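Local structure of major royal jelly protein 1 (Apis mellifera, 5YYL) at residues A124-A128 with L185-V190. The protein is the most abundant protein of royal jelly, binds a sterol, and probably serves as a source of essential amino acids in larval food. Numbering follows the deposited sequence.
Sequences ASKLA and LSSLAV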
ATOM      1  N   ALA A 124      22.645 -38.807  -6.675  1.00 39.00           N
ATOM      2  CA  ALA A 124      21.770 -37.958  -7.489  1.00 36.88           C
ATOM      3  C   ALA A 124      22.597 -37.291  -8.590  1.00 36.85           C
ATOM      4  O   ALA A 124      23.233 -36.258  -8.389  1.00 37.34           O
ATOM      5  CB  ALA A 124      21.079 -36.912  -6.625  1.00 36.14           C
ATOM      6  N   SER A 125      22.612 -37.928  -9.748  1.00 35.43           N
ATOM      7  CA  SER A 125      23.418 -37.496 -10.870  1.00 34.29           C
ATOM      8  C   SER A 125      22.824 -36.231 -11.500  1.00 33.73           C
ATOM      9  O   SER A 125      23.556 -35.288 -11.785  1.00 33.28           O
ATOM     10  CB  SER A 125      23.491 -38.629 -11.896  1.00 35.45           C
ATOM     11  OG  SER A 125      24.399 -38.322 -12.927  1.00 39.21           O
ATOM     12  N   LYS A 126      21.498 -36.216 -11.679  1.00 32.32           N
ATOM     13  CA  LYS A 126      20.796 -35.135 -12.371  1.00 32.65           C
ATOM     14  C   LYS A 126      19.393 -34.924 -11.810  1.00 29.98           C
ATOM     15  O   LYS A 126      18.804 -35.845 -11.260  1.00 29.30           O
ATOM     16  CB  LYS A 126      20.706 -35.461 -13.861  1.00 36.27           C
ATOM     17  CG  LYS A 126      21.408 -34.482 -14.791  1.00 40.54           C
ATOM     18  CD  LYS A 126      22.924 -34.558 -14.683  1.00 43.20           C
ATOM     19  CE  LYS A 126      23.582 -33.315 -15.299  1.00 47.41           C
ATOM     20  NZ  LYS A 126      25.002 -33.189 -14.856  1.00 49.23           N
ATOM     21  N   LEU A 127      18.867 -33.716 -11.981  1.00 28.22           N
ATOM     22  CA  LEU A 127      17.545 -33.327 -11.500  1.00 27.00           C
ATOM     23  C   LEU A 127      16.720 -32.700 -12.614  1.00 26.50           C
ATOM     24  O   LEU A 127      17.241 -32.258 -13.627  1.00 25.00           O
ATOM     25  CB  LEU A 127      17.652 -32.336 -10.350  1.00 26.98           C
ATOM     26  CG  LEU A 127      18.504 -32.731  -9.144  1.00 28.18           C
ATOM     27  CD1 LEU A 127      18.623 -31.545  -8.180  1.00 27.81           C
ATOM     28  CD2 LEU A 127      17.948 -33.958  -8.421  1.00 28.28           C
ATOM     29  N   ALA A 128      15.415 -32.682 -12.403  1.00 27.37           N
ATOM     30  CA  ALA A 128      14.478 -32.081 -13.337  1.00 28.69           C
ATOM     31  C   ALA A 128      13.188 -31.747 -12.613  1.00 31.95           C
ATOM     32  O   ALA A 128      12.705 -32.553 -11.816  1.00 35.50           O
ATOM     33  CB  ALA A 128      14.196 -33.024 -14.478  1.00 27.75           C
ATOM     34  N   LEU A 185      24.730 -43.397 -16.027  1.00 32.77           N
ATOM     35  CA  LEU A 185      23.584 -42.543 -16.316  1.00 31.86           C
ATOM     36  C   LEU A 185      23.865 -41.092 -15.878  1.00 31.62           C
ATOM     37  O   LEU A 185      23.858 -40.772 -14.683  1.00 35.04           O
ATOM     38  CB  LEU A 185      22.339 -43.128 -15.626  1.00 31.27           C
ATOM     39  CG  LEU A 185      22.056 -44.624 -15.911  1.00 30.95           C
ATOM     40  CD1 LEU A 185      20.663 -45.046 -15.488  1.00 30.45           C
ATOM     41  CD2 LEU A 185      22.243 -44.966 -17.381  1.00 31.81           C
ATOM     42  N   SER A 186      24.128 -40.226 -16.849  1.00 29.54           N
ATOM     43  CA  SER A 186      24.750 -38.905 -16.628  1.00 28.96           C
ATOM     44  C   SER A 186      23.955 -37.674 -17.114  1.00 28.83           C
ATOM     45  O   SER A 186      24.508 -36.579 -17.166  1.00 31.96           O
ATOM     46  CB  SER A 186      26.054 -38.918 -17.417  1.00 29.36           C
ATOM     47  OG  SER A 186      25.790 -38.968 -18.844  1.00 29.18           O
ATOM     48  N   SER A 187      22.709 -37.868 -17.543  1.00 27.09           N
ATOM     49  CA  SER A 187      21.918 -36.794 -18.159  1.00 27.80           C
ATOM     50  C   SER A 187      20.432 -37.145 -18.119  1.00 28.05           C
ATOM     51  O   SER A 187      20.062 -38.316 -18.179  1.00 27.75           O
ATOM     52  CB  SER A 187      22.371 -36.535 -19.607  1.00 27.52           C
ATOM     53  OG  SER A 187      22.344 -35.146 -19.915  1.00 28.17           O
ATOM     54  N   LEU A 188      19.598 -36.121 -17.993  1.00 27.72           N
ATOM     55  CA  LEU A 188      18.184 -36.313 -17.696  1.00 28.04           C
ATOM     56  C   LEU A 188      17.365 -35.187 -18.298  1.00 28.31           C
ATOM     57  O   LEU A 188      17.790 -34.021 -18.317  1.00 30.93           O
ATOM     58  CB  LEU A 188      17.955 -36.360 -16.186  1.00 28.42           C
ATOM     59  CG  LEU A 188      16.537 -36.474 -15.621  1.00 28.09           C
ATOM     60  CD1 LEU A 188      15.972 -37.851 -15.919  1.00 27.98           C
ATOM     61  CD2 LEU A 188      16.568 -36.183 -14.124  1.00 27.71           C
ATOM     62  N   ALA A 189      16.188 -35.542 -18.794  1.00 27.79           N
ATOM     63  CA  ALA A 189      15.251 -34.574 -19.342  1.00 27.86           C
ATOM     64  C   ALA A 189      13.864 -35.151 -19.211  1.00 28.99           C
ATOM     65  O   ALA A 189      13.681 -36.350 -19.373  1.00 28.96           O
ATOM     66  CB  ALA A 189      15.569 -34.294 -20.789  1.00 27.59           C
ATOM     67  N   VAL A 190      12.885 -34.299 -18.918  1.00 29.77           N
ATOM     68  CA  VAL A 190      11.538 -34.751 -18.625  1.00 30.43           C
ATOM     69  C   VAL A 190      10.513 -33.973 -19.443  1.00 30.93           C
ATOM     70  O   VAL A 190      10.602 -32.762 -19.561  1.00 31.71           O
ATOM     71  CB  VAL A 190      11.262 -34.588 -17.125  1.00 31.68           C
ATOM     72  CG1 VAL A 190       9.857 -35.072 -16.777  1.00 33.20           C
ATOM     73  CG2 VAL A 190      12.321 -35.329 -16.310  1.00 31.55           C
TER
HETATM   74  O   HOH W   1      17.865 -32.263 -16.174  1.00 26.63           O
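L185 O accepts a hydrogen bond from S125 OG (3.1 Å), which arrives in the carbonyl plane on a lone pair, at a C=O...O angle of 139°. The S125 hydroxyl reaches it because OG stands anti to the backbone N (chi1 -173°). At S186 the backbone meets the other strand: the K126 chain, bent at chi2, lays its CD 3.6 Å from S186 O, while K126 NZ hydrogen-bonds to S67 O. S186 OG hydrogen-bonds with S254 OG and S187 OG with M256 N, tying the 185-190 segment to strand 253-258, the inner strand of the next blade. The segments belong to the first strands of consecutive four-stranded antiparallel blades in a beta-propeller, running nearly parallel (8°) beside the central channel, their axes coming within 6.0 Å. L188 sets its CB 3.7 Å from K126 CB, and its CD2 lies 3.6 Å from K126 O, close also to the L127 carbonyl carbon and the A128 methyl. A water donates to both L188 O (2.8 Å) and L127 O (2.6 Å), bridging the strands. V190 brings CG2 to 3.5 Å from A128 CB, a methyl-to-methyl contact, and also touches W136 on strand 134-139, next in the 124-129 blade.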